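Local coordinates for protein chitinase A (Cycas revoluta, PDB 4MNK) that probably cleaves the beta-1,4 bonds between the N-acetylglucosamine units of chitin, and here holds N-acetylglucosamine oligosaccharides bound, at residues A[238-243]-A[337-342]; A[26-31]-A[325-330]; A[35-40]-A[47-52]. All blocks are in the same frame, centred on the assembly; numbering follows the deposited sequence.

Interaction 1. Residues A[238-243]-A[337-342]; sequences IPLFGR and ILPKIA. With NAG (2-acetamido-2-deoxy-beta-D-glucopyranose), chain B.
Leu240, at a short break in strand 234-247, faces the opening turn of helix 337-346, and its CA lies 7.8 Å from the CA of Leu338. This is the wall of a TIM barrel, the fold of the family 18 glycosyl hydrolases, with a strand inside and the carboxy-terminal helix packed on its outer side. The contact is small and wholly apolar. CG of Leu240 stands beside its own backbone N (chi1 -70°) and CD1 continues the extended chain (chi2 176°), while CD2, the other branch, turns to the helix, nearer than the direction of CB would suggest. Leu338 comes from the other side in the opposite sense, and the two leucines pass alongside each other: CD2 of Leu240 touches CD1 of Leu338 at 3.7 Å and CB of Leu338 at 3.8 Å. A more distant neighbour is CD of Pro339, 4.4 Å from CD2 of Leu240. Branched, flexible leucines suit this buried seam, which Phe271 and Phe327 extend. Proline suits the first turn, where a backbone N-H has no earlier helical carbonyl to bind; the N atoms of Ile337 and Leu338 are instead held by the carboxylate of Asp333. Beyond Leu240 the strand turns its side chains to the sugar site. Arg243 is paired with Asp193, and Phe241, its CG between backbone N and carbonyl carbon (chi1 67°), offers a flat face to the acetamido methyl of the chain B sugar, whose C8 sits 3.6 Å above the ring centre.

Interaction 2. Residues A[26-31]-A[325-330]; sequences RLFTHL and YFFWSV. With NAG (2-acetamido-2-deoxy-beta-D-glucopyranose), chain C; NAG (2-acetamido-2-deoxy-beta-D-glucopyranose), chain B.
Phe28 reaches across to Phe327 and Val330, and its side chain runs at about a right angle to that of Phe327. CE1 of Phe28 meets the edge of the Phe327 ring at CD1, 4.1 Å away and near that ring's plane. The outer end of Phe28 goes further: its CZ slides past Val330, whose CG1 lies 3.7 Å off, while CD2 of Leu31 covers one face of the ring. Flat rings and a compact valine fill this buried corner. Its polar groups are joined through one water, which donates to O of Leu27 at 2.8 Å and accepts from OH of Tyr325 at 2.7 Å; the water also lies in the ring planes of Tyr325 and Phe327, at their edges. Trp328 points to the sugars. Its CG is anti to the backbone N (chi1 175°), which lays the indole between CB of Ser329 over one face and C3 of the chain C sugar, 3.5 Å above the other. NE1 of Trp328 donates to O7 of the chain B sugar at 2.9 Å, fairly straight at 157°. A leucine at Trp328 would probably deprive the chain C sugar of its flat support and O7 of the chain B sugar of the indole N-H. An indole at the end of the last barrel strand, followed by a cis peptide bond, is as in other family 18 chitinases, where it floors the sugar-binding cleft of the TIM barrel.

Interaction 3. Residues A[35-40]-A[47-52]; sequences FAELNA and VPPGSE
Van der Waals contact joins Ala36 and Val47 where the two runs come closest, their CA atoms 4.3 Å apart; a methyl at Ala36 allows that approach, and its CB meets CG1 of Val47 at 4.5 Å. Val47 also packs on Ile73 of strand 70-77 and Tyr110 of helix 93-110. Beside this pair, CD of Pro48 rests 3.5 Å from O of Phe35. Glu37, in one of two modelled conformers, runs alongside Pro48, with OE2 3.6 Å from its CA, and crosses Pro49 at about a right angle, OE1 nearest to its CD. The charge is met by Arg46, whose NE forms a salt bridge with OE1. These contacts fold the end of TIM-barrel strand 30-36 against the loop that leads on to helix 52-63. Hydrogen bonds then shape the second run. Pro48 to Ser51 is a type II beta turn, closed by Ser51 N on Pro48 O at 3.0 Å; in its given conformer Ser51 OG donates to that same oxygen. Pro49 suits the second place of the turn, and Gly50 the third, where a phi of 102° would press any CB against the preceding carbonyl O. N of Gly50 also donates to OE1 of Glu52, 2.8 Å away.

Interactions 1 and 2 share a seam, for 238-243 and 325-330 lie on neighbouring barrel strands: N of Leu240 is 2.8 Å from O of Trp328, a probable hydrogen bond, and Ile238 N stands equally near Phe326 O. Both also reach the chain B sugar, one through Phe241 and the other through Trp328. Interaction 3 shares strand 30-36 with interaction 2 and is nested within the chain loop that interaction 2 closes. CZ of Phe35 touches CH2 of Trp328 at 3.6 Å, so the two meet at the glycan pocket. Interactions 1 and 3 do not touch; their centres are 27 Å apart and their nearest atoms about 11 Å.

Interaction 1. Residues A[238-243]-A[337-342]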
loop_
_atom_site.group_PDB
_atom_site.type_symbol
_atom_site.label_atom_id
_atom_site.label_comp_id
_atom_site.label_asym_id
_atom_site.label_seq_id
_atom_site.Cartn_x
_atom_site.Cartn_y
_atom_site.Cartn_z
ATOM N N ILE A 238 -0.758 -2.698 6.132
ATOM C CA ILE A 238 -1.550 -3.825 6.609
ATOM C C ILE A 238 -2.580 -4.138 5.522
ATOM O O ILE A 238 -3.311 -3.240 5.087
ATOM C CB ILE A 238 -2.273 -3.500 7.945
ATOM C CG1 ILE A 238 -1.267 -3.055 9.019
ATOM C CG2 ILE A 238 -3.108 -4.699 8.419
ATOM C CD1 ILE A 238 -1.889 -2.499 10.292
ATOM N N PRO A 239 -2.639 -5.403 5.067
ATOM C CA PRO A 239 -3.591 -5.743 4.012
ATOM C C PRO A 239 -5.016 -5.925 4.530
ATOM O O PRO A 239 -5.222 -6.441 5.636
ATOM C CB PRO A 239 -3.050 -7.071 3.484
ATOM C CG PRO A 239 -2.413 -7.701 4.668
ATOM C CD PRO A 239 -1.845 -6.573 5.491
ATOM N N LEU A 240 -5.987 -5.492 3.728
ATOM C CA LEU A 240 -7.399 -5.746 4.011
ATOM C C LEU A 240 -7.926 -6.894 3.150
ATOM O O LEU A 240 -9.134 -7.047 2.948
ATOM C CB LEU A 240 -8.231 -4.473 3.835
ATOM C CG LEU A 240 -7.982 -3.398 4.896
ATOM C CD1 LEU A 240 -8.770 -2.141 4.573
ATOM C CD2 LEU A 240 -8.319 -3.906 6.295
ATOM N N PHE A 241 -6.993 -7.702 2.656
ATOM C CA PHE A 241 -7.291 -8.906 1.908
ATOM C C PHE A 241 -6.409 -10.023 2.443
ATOM O O PHE A 241 -5.384 -9.767 3.084
ATOM C CB PHE A 241 -7.015 -8.693 0.414
ATOM C CG PHE A 241 -5.556 -8.499 0.087
ATOM C CD1 PHE A 241 -4.970 -7.240 0.168
ATOM C CD2 PHE A 241 -4.761 -9.581 -0.285
ATOM C CE1 PHE A 241 -3.619 -7.059 -0.121
ATOM C CE2 PHE A 241 -3.407 -9.407 -0.575
ATOM C CZ PHE A 241 -2.838 -8.144 -0.492
ATOM N N GLY A 242 -6.814 -11.257 2.171
ATOM C CA GLY A 242 -6.019 -12.426 2.504
ATOM C C GLY A 242 -5.586 -13.157 1.252
ATOM O O GLY A 242 -6.131 -12.928 0.170
ATOM N N ARG A 243 -4.591 -14.025 1.404
ATOM C CA ARG A 243 -4.153 -14.906 0.330
ATOM C C ARG A 243 -4.720 -16.297 0.565
ATOM O O ARG A 243 -4.675 -16.814 1.686
ATOM C CB ARG A 243 -2.626 -14.947 0.244
ATOM C CG ARG A 243 -1.990 -13.661 -0.264
ATOM C CD ARG A 243 -2.076 -13.569 -1.774
ATOM N NE ARG A 243 -1.688 -12.252 -2.263
ATOM C CZ ARG A 243 -1.981 -11.789 -3.474
ATOM N NH1 ARG A 243 -2.670 -12.537 -4.329
ATOM N NH2 ARG A 243 -1.588 -10.576 -3.830
ATOM N N ILE A 337 -14.134 -2.657 9.916
ATOM C CA ILE A 337 -13.832 -3.353 11.163
ATOM C C ILE A 337 -12.369 -3.153 11.562
ATOM O O ILE A 337 -12.065 -2.771 12.695
ATOM C CB ILE A 337 -14.156 -4.870 11.048
ATOM C CG1 ILE A 337 -15.627 -5.093 10.652
ATOM C CG2 ILE A 337 -13.768 -5.628 12.329
ATOM C CD1 ILE A 337 -16.667 -4.479 11.591
ATOM N N LEU A 338 -11.466 -3.395 10.619
ATOM C CA LEU A 338 -10.043 -3.314 10.914
ATOM C C LEU A 338 -9.523 -1.875 11.030
ATOM O O LEU A 338 -8.728 -1.591 11.923
ATOM C CB LEU A 338 -9.225 -4.176 9.946
ATOM C CG LEU A 338 -9.621 -5.659 9.932
ATOM C CD1 LEU A 338 -8.767 -6.425 8.948
ATOM C CD2 LEU A 338 -9.532 -6.288 11.323
ATOM N N PRO A 339 -9.987 -0.953 10.157
ATOM C CA PRO A 339 -9.616 0.442 10.414
ATOM C C PRO A 339 -10.079 0.978 11.777
ATOM O O PRO A 339 -9.388 1.805 12.369
ATOM C CB PRO A 339 -10.276 1.195 9.253
ATOM C CG PRO A 339 -10.283 0.195 8.146
ATOM C CD PRO A 339 -10.623 -1.099 8.833
ATOM N N LYS A 340 -11.218 0.502 12.281
ATOM C CA LYS A 340 -11.690 0.912 13.605
ATOM C C LYS A 340 -10.768 0.445 14.735
ATOM O O LYS A 340 -10.370 1.244 15.582
ATOM C CB LYS A 340 -13.139 0.461 13.840
ATOM C CG LYS A 340 -13.710 0.774 15.230
ATOM C CD LYS A 340 -13.715 2.264 15.553
ATOM C CE LYS A 340 -14.458 2.538 16.854
ATOM N NZ LYS A 340 -14.015 3.804 17.507
ATOM N N ILE A 341 -10.436 -0.844 14.726
ATOM C CA ILE A 341 -9.510 -1.417 15.695
ATOM C C ILE A 341 -8.163 -0.702 15.674
ATOM O O ILE A 341 -7.617 -0.361 16.724
ATOM C CB ILE A 341 -9.320 -2.915 15.437
ATOM C CG1 ILE A 341 -10.539 -3.666 15.959
ATOM C CG2 ILE A 341 -8.053 -3.419 16.105
ATOM C CD1 ILE A 341 -11.106 -4.612 14.975
ATOM N N ALA A 342 -7.653 -0.452 14.472
ATOM C CA ALA A 342 -6.363 0.218 14.285
ATOM C C ALA A 342 -6.371 1.626 14.882
ATOM O O ALA A 342 -5.452 2.001 15.617
ATOM C CB ALA A 342 -5.993 0.257 12.819
HETATM C C1 NAG B . -3.973 -4.760 -6.494
HETATM C C2 NAG B . -5.305 -5.464 -6.264
HETATM C C3 NAG B . -6.005 -5.735 -7.593
HETATM C C4 NAG B . -6.065 -4.489 -8.485
HETATM C C5 NAG B . -4.741 -3.708 -8.493
HETATM C C6 NAG B . -4.910 -2.322 -9.113
HETATM C C7 NAG B . -5.478 -6.845 -4.257
HETATM C C8 NAG B . -5.220 -8.189 -3.644
HETATM N N2 NAG B . -5.118 -6.704 -5.532
HETATM O O3 NAG B . -7.311 -6.201 -7.331
HETATM O O4 NAG B . -6.365 -4.885 -9.810
HETATM O O5 NAG B . -4.203 -3.550 -7.189
HETATM O O6 NAG B . -5.721 -1.511 -8.289
HETATM O O7 NAG B . -5.996 -5.950 -3.587
#

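Interaction 2. Residues A[26-31]-A[325-330]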
loop_
_atom_site.group_PDB
_atom_site.type_symbol
_atom_site.label_atom_id
_atom_site.label_comp_id
_atom_site.label_asym_id
_atom_site.label_seq_id
_atom_site.Cartn_x
_atom_site.Cartn_y
_atom_site.Cartn_z
ATOM N N ARG A 26 -13.599 9.082 9.236
ATOM C CA ARG A 26 -13.326 9.380 10.647
ATOM C C ARG A 26 -12.148 8.567 11.181
ATOM O O ARG A 26 -11.520 8.951 12.164
ATOM C CB ARG A 26 -14.558 9.095 11.509
ATOM C CG ARG A 26 -15.744 10.010 11.258
ATOM C CD ARG A 26 -16.976 9.558 12.036
ATOM N NE ARG A 26 -17.555 8.325 11.502
ATOM C CZ ARG A 26 -18.487 8.273 10.551
ATOM N NH1 ARG A 26 -18.964 9.386 10.009
ATOM N NH2 ARG A 26 -18.943 7.098 10.140
ATOM N N LEU A 27 -11.859 7.447 10.522
ATOM C CA LEU A 27 -10.851 6.496 10.984
ATOM C C LEU A 27 -9.481 6.728 10.344
ATOM O O LEU A 27 -8.546 5.952 10.558
ATOM C CB LEU A 27 -11.341 5.064 10.733
ATOM C CG LEU A 27 -12.712 4.728 11.340
ATOM C CD1 LEU A 27 -13.150 3.327 10.952
ATOM C CD2 LEU A 27 -12.718 4.894 12.858
ATOM N N PHE A 28 -9.362 7.810 9.577
ATOM C CA PHE A 28 -8.154 8.090 8.807
ATOM C C PHE A 28 -7.701 9.532 8.954
ATOM O O PHE A 28 -8.501 10.421 9.252
ATOM C CB PHE A 28 -8.384 7.778 7.325
ATOM C CG PHE A 28 -8.720 6.342 7.063
ATOM C CD1 PHE A 28 -7.714 5.395 6.941
ATOM C CD2 PHE A 28 -10.048 5.929 6.957
ATOM C CE1 PHE A 28 -8.020 4.060 6.709
ATOM C CE2 PHE A 28 -10.361 4.593 6.726
ATOM C CZ PHE A 28 -9.345 3.659 6.602
ATOM N N THR A 29 -6.405 9.749 8.739
ATOM C CA THR A 29 -5.847 11.091 8.606
ATOM C C THR A 29 -5.580 11.414 7.133
ATOM O O THR A 29 -5.611 12.578 6.736
ATOM C CB THR A 29 -4.530 11.245 9.396
ATOM O OG1 THR A 29 -3.565 10.309 8.906
ATOM C CG2 THR A 29 -4.753 11.007 10.888
ATOM N N HIS A 30 -5.314 10.381 6.333
ATOM C CA HIS A 30 -4.988 10.543 4.913
ATOM C C HIS A 30 -5.621 9.435 4.092
ATOM O O HIS A 30 -5.552 8.258 4.462
ATOM C CB HIS A 30 -3.472 10.556 4.693
ATOM C CG HIS A 30 -2.776 11.689 5.381
ATOM N ND1 HIS A 30 -2.515 11.689 6.734
ATOM C CD2 HIS A 30 -2.316 12.870 4.906
ATOM C CE1 HIS A 30 -1.911 12.817 7.062
ATOM N NE2 HIS A 30 -1.778 13.551 5.972
ATOM N N LEU A 31 -6.247 9.821 2.984
ATOM C CA LEU A 31 -6.864 8.866 2.071
ATOM C C LEU A 31 -6.307 9.052 0.671
ATOM O O LEU A 31 -6.223 10.175 0.168
ATOM C CB LEU A 31 -8.386 9.009 2.078
ATOM C CG LEU A 31 -9.081 8.500 3.340
ATOM C CD1 LEU A 31 -10.497 9.045 3.420
ATOM C CD2 LEU A 31 -9.067 6.974 3.397
ATOM N N TYR A 325 0.393 3.766 10.149
ATOM C CA TYR A 325 0.046 2.562 9.396
ATOM C C TYR A 325 -0.812 2.933 8.192
ATOM O O TYR A 325 -1.420 4.008 8.166
ATOM C CB TYR A 325 -0.717 1.568 10.283
ATOM C CG TYR A 325 -1.980 2.150 10.879
ATOM C CD1 TYR A 325 -3.177 2.160 10.159
ATOM C CD2 TYR A 325 -1.980 2.708 12.155
ATOM C CE1 TYR A 325 -4.336 2.710 10.694
ATOM C CE2 TYR A 325 -3.135 3.258 12.702
ATOM C CZ TYR A 325 -4.307 3.253 11.966
ATOM O OH TYR A 325 -5.452 3.787 12.504
ATOM N N PHE A 326 -0.855 2.044 7.203
ATOM C CA PHE A 326 -1.781 2.191 6.084
ATOM C C PHE A 326 -2.507 0.889 5.788
ATOM O O PHE A 326 -2.004 -0.190 6.097
ATOM C CB PHE A 326 -1.094 2.767 4.825
ATOM C CG PHE A 326 -0.352 1.758 3.984
ATOM C CD1 PHE A 326 -1.030 0.947 3.076
ATOM C CD2 PHE A 326 1.033 1.662 4.056
ATOM C CE1 PHE A 326 -0.342 0.035 2.282
ATOM C CE2 PHE A 326 1.731 0.754 3.261
ATOM C CZ PHE A 326 1.042 -0.063 2.374
ATOM N N PHE A 327 -3.688 1.005 5.187
ATOM C CA PHE A 327 -4.446 -0.148 4.730
ATOM C C PHE A 327 -4.569 -0.152 3.212
ATOM O O PHE A 327 -4.958 0.857 2.612
ATOM C CB PHE A 327 -5.854 -0.142 5.322
ATOM C CG PHE A 327 -5.912 -0.483 6.781
ATOM C CD1 PHE A 327 -6.204 0.495 7.727
ATOM C CD2 PHE A 327 -5.693 -1.790 7.212
ATOM C CE1 PHE A 327 -6.276 0.174 9.080
ATOM C CE2 PHE A 327 -5.764 -2.119 8.562
ATOM C CZ PHE A 327 -6.056 -1.136 9.496
ATOM N N TRP A 328 -4.240 -1.286 2.601
ATOM C CA TRP A 328 -4.615 -1.552 1.217
ATOM C C TRP A 328 -5.603 -2.719 1.215
ATOM O O TRP A 328 -5.232 -3.812 1.643
ATOM C CB TRP A 328 -3.405 -1.931 0.345
ATOM C CG TRP A 328 -3.873 -2.308 -1.029
ATOM C CD1 TRP A 328 -4.310 -3.537 -1.438
ATOM C CD2 TRP A 328 -4.034 -1.432 -2.150
ATOM N NE1 TRP A 328 -4.716 -3.482 -2.750
ATOM C CE2 TRP A 328 -4.555 -2.203 -3.212
ATOM C CE3 TRP A 328 -3.773 -0.072 -2.366
ATOM C CZ2 TRP A 328 -4.824 -1.658 -4.474
ATOM C CZ3 TRP A 328 -4.043 0.469 -3.619
ATOM C CH2 TRP A 328 -4.564 -0.323 -4.654
ATOM N N SER A 329 -6.842 -2.543 0.746
ATOM C CA SER A 329 -7.435 -1.284 0.296
ATOM C C SER A 329 -8.815 -1.183 0.951
ATOM O O SER A 329 -9.434 -2.206 1.264
ATOM C CB SER A 329 -7.539 -1.236 -1.236
ATOM O OG SER A 329 -8.254 -2.344 -1.769
ATOM N N VAL A 330 -9.298 0.040 1.158
ATOM C CA VAL A 330 -10.429 0.269 2.068
ATOM C C VAL A 330 -11.770 -0.319 1.617
ATOM O O VAL A 330 -12.639 -0.575 2.448
ATOM C CB VAL A 330 -10.580 1.765 2.460
ATOM C CG1 VAL A 330 -9.322 2.259 3.163
ATOM C CG2 VAL A 330 -10.906 2.636 1.247
HETATM C C1 NAG C . 0.579 -4.030 -3.979
HETATM C C2 NAG C . -0.022 -2.847 -4.751
HETATM C C3 NAG C . -1.530 -3.013 -4.950
HETATM C C4 NAG C . -1.940 -4.431 -5.357
HETATM C C5 NAG C . -1.238 -5.462 -4.464
HETATM C C6 NAG C . -1.574 -6.910 -4.825
HETATM C C7 NAG C . -0.025 -1.244 -2.840
HETATM C C8 NAG C . 0.328 0.151 -2.413
HETATM N N2 NAG C . 0.245 -1.559 -4.115
HETATM O O1 NAG C . 1.986 -3.955 -4.016
HETATM O O3 NAG C . -1.989 -2.075 -5.903
HETATM O O4 NAG C . -3.340 -4.543 -5.219
HETATM O O5 NAG C . 0.160 -5.263 -4.539
HETATM O O6 NAG C . -1.158 -7.203 -6.140
HETATM O O7 NAG C . -0.529 -2.018 -2.023
HETATM C C1 NAG B . -3.973 -4.760 -6.494
HETATM C C2 NAG B . -5.305 -5.464 -6.264
HETATM C C3 NAG B . -6.005 -5.735 -7.593
HETATM C C4 NAG B . -6.065 -4.489 -8.485
HETATM C C5 NAG B . -4.741 -3.708 -8.493
HETATM C C6 NAG B . -4.910 -2.322 -9.113
HETATM C C7 NAG B . -5.478 -6.845 -4.257
HETATM C C8 NAG B . -5.220 -8.189 -3.644
HETATM N N2 NAG B . -5.118 -6.704 -5.532
HETATM O O3 NAG B . -7.311 -6.201 -7.331
HETATM O O4 NAG B . -6.365 -4.885 -9.810
HETATM O O5 NAG B . -4.203 -3.550 -7.189
HETATM O O6 NAG B . -5.721 -1.511 -8.289
HETATM O O7 NAG B . -5.996 -5.950 -3.587
HETATM O O HOH W 1 -7.589 3.405 10.972
#

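Interaction 3. Residues A[35-40]-A[47-52]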
loop_
_atom_site.group_PDB
_atom_site.type_symbol
_atom_site.label_atom_id
_atom_site.label_comp_id
_atom_site.label_asym_id
_atom_site.label_seq_id
_atom_site.Cartn_x
_atom_site.Cartn_y
_atom_site.Cartn_z
ATOM N N PHE A 35 -5.662 4.646 -9.088
ATOM C CA PHE A 35 -4.390 5.305 -9.374
ATOM C C PHE A 35 -4.559 6.243 -10.567
ATOM O O PHE A 35 -5.377 5.994 -11.463
ATOM C CB PHE A 35 -3.327 4.280 -9.794
ATOM C CG PHE A 35 -2.948 3.294 -8.727
ATOM C CD1 PHE A 35 -1.998 3.621 -7.767
ATOM C CD2 PHE A 35 -3.509 2.019 -8.711
ATOM C CE1 PHE A 35 -1.633 2.706 -6.781
ATOM C CE2 PHE A 35 -3.146 1.092 -7.737
ATOM C CZ PHE A 35 -2.210 1.436 -6.767
ATOM N N ALA A 36 -3.757 7.302 -10.598
ATOM C CA ALA A 36 -3.536 8.042 -11.833
ATOM C C ALA A 36 -2.568 7.229 -12.693
ATOM O O ALA A 36 -1.746 6.468 -12.165
ATOM C CB ALA A 36 -2.968 9.410 -11.534
ATOM N N GLU A 37 -2.670 7.395 -14.009
ATOM C CA GLU A 37 -1.836 6.654 -14.954
ATOM C C GLU A 37 -0.699 7.520 -15.497
ATOM O O GLU A 37 -0.810 8.748 -15.547
ATOM C CB GLU A 37 -2.686 6.089 -16.098
ATOM C CG GLU A 37 -3.284 7.140 -17.011
ATOM C CD GLU A 37 -4.229 6.553 -18.042
ATOM O OE1 GLU A 37 -4.258 7.065 -19.179
ATOM O OE2 GLU A 37 -4.940 5.578 -17.717
ATOM N N LEU A 38 0.393 6.869 -15.894
ATOM C CA LEU A 38 1.577 7.565 -16.400
ATOM C C LEU A 38 1.363 8.166 -17.784
ATOM O O LEU A 38 1.949 9.197 -18.107
ATOM C CB LEU A 38 2.793 6.634 -16.399
ATOM C CG LEU A 38 3.526 6.485 -15.060
ATOM C CD1 LEU A 38 2.741 5.643 -14.058
ATOM C CD2 LEU A 38 4.912 5.896 -15.265
ATOM N N ASN A 39 0.517 7.520 -18.588
ATOM C CA ASN A 39 0.156 8.017 -19.920
ATOM C C ASN A 39 1.372 8.193 -20.842
ATOM O O ASN A 39 1.620 9.279 -21.376
ATOM C CB ASN A 39 -0.670 9.313 -19.803
ATOM C CG ASN A 39 -1.234 9.788 -21.136
ATOM O OD1 ASN A 39 -1.461 8.997 -22.055
ATOM N ND2 ASN A 39 -1.465 11.091 -21.242
ATOM N N ALA A 40 2.136 7.113 -21.006
ATOM C CA ALA A 40 3.186 7.049 -22.022
ATOM C C ALA A 40 2.549 7.214 -23.407
ATOM O O ALA A 40 1.410 6.788 -23.605
ATOM C CB ALA A 40 3.919 5.721 -21.931
ATOM N N VAL A 47 -5.797 10.921 -14.558
ATOM C CA VAL A 47 -6.634 9.788 -14.172
ATOM C C VAL A 47 -7.145 9.143 -15.460
ATOM O O VAL A 47 -7.248 9.827 -16.487
ATOM C CB VAL A 47 -7.798 10.161 -13.216
ATOM C CG1 VAL A 47 -7.255 10.601 -11.870
ATOM C CG2 VAL A 47 -8.697 11.228 -13.819
ATOM N N PRO A 48 -7.424 7.826 -15.430
ATOM C CA PRO A 48 -7.970 7.184 -16.622
ATOM C C PRO A 48 -9.125 8.007 -17.202
ATOM O O PRO A 48 -10.066 8.334 -16.473
ATOM C CB PRO A 48 -8.465 5.841 -16.086
ATOM C CG PRO A 48 -7.527 5.530 -14.964
ATOM C CD PRO A 48 -7.177 6.855 -14.344
ATOM N N PRO A 49 -9.037 8.391 -18.494
ATOM C CA PRO A 49 -10.130 9.146 -19.108
ATOM C C PRO A 49 -11.482 8.480 -18.867
ATOM O O PRO A 49 -11.604 7.257 -18.959
ATOM C CB PRO A 49 -9.757 9.144 -20.590
ATOM C CG PRO A 49 -8.273 9.156 -20.568
ATOM C CD PRO A 49 -7.890 8.262 -19.414
ATOM N N GLY A 50 -12.475 9.294 -18.529
ATOM C CA GLY A 50 -13.786 8.794 -18.135
ATOM C C GLY A 50 -14.016 8.802 -16.633
ATOM O O GLY A 50 -15.158 8.718 -16.185
ATOM N N SER A 51 -12.939 8.907 -15.857
ATOM C CA SER A 51 -13.044 8.907 -14.399
ATOM C C SER A 51 -12.705 10.262 -13.778
ATOM O O SER A 51 -12.408 10.342 -12.582
ATOM C CB SER A 51 -12.154 7.819 -13.800
ATOM O OG SER A 51 -10.787 8.154 -13.942
ATOM N N GLU A 52 -12.755 11.318 -14.589
ATOM C CA GLU A 52 -12.490 12.688 -14.120
ATOM C C GLU A 52 -13.442 13.154 -13.018
ATOM O O GLU A 52 -13.009 13.783 -12.052
ATOM C CB GLU A 52 -12.532 13.683 -15.283
ATOM C CG GLU A 52 -11.307 13.667 -16.189
ATOM C CD GLU A 52 -11.357 12.613 -17.289
ATOM O OE1 GLU A 52 -12.336 11.835 -17.373
ATOM O OE2 GLU A 52 -10.402 12.582 -18.095
#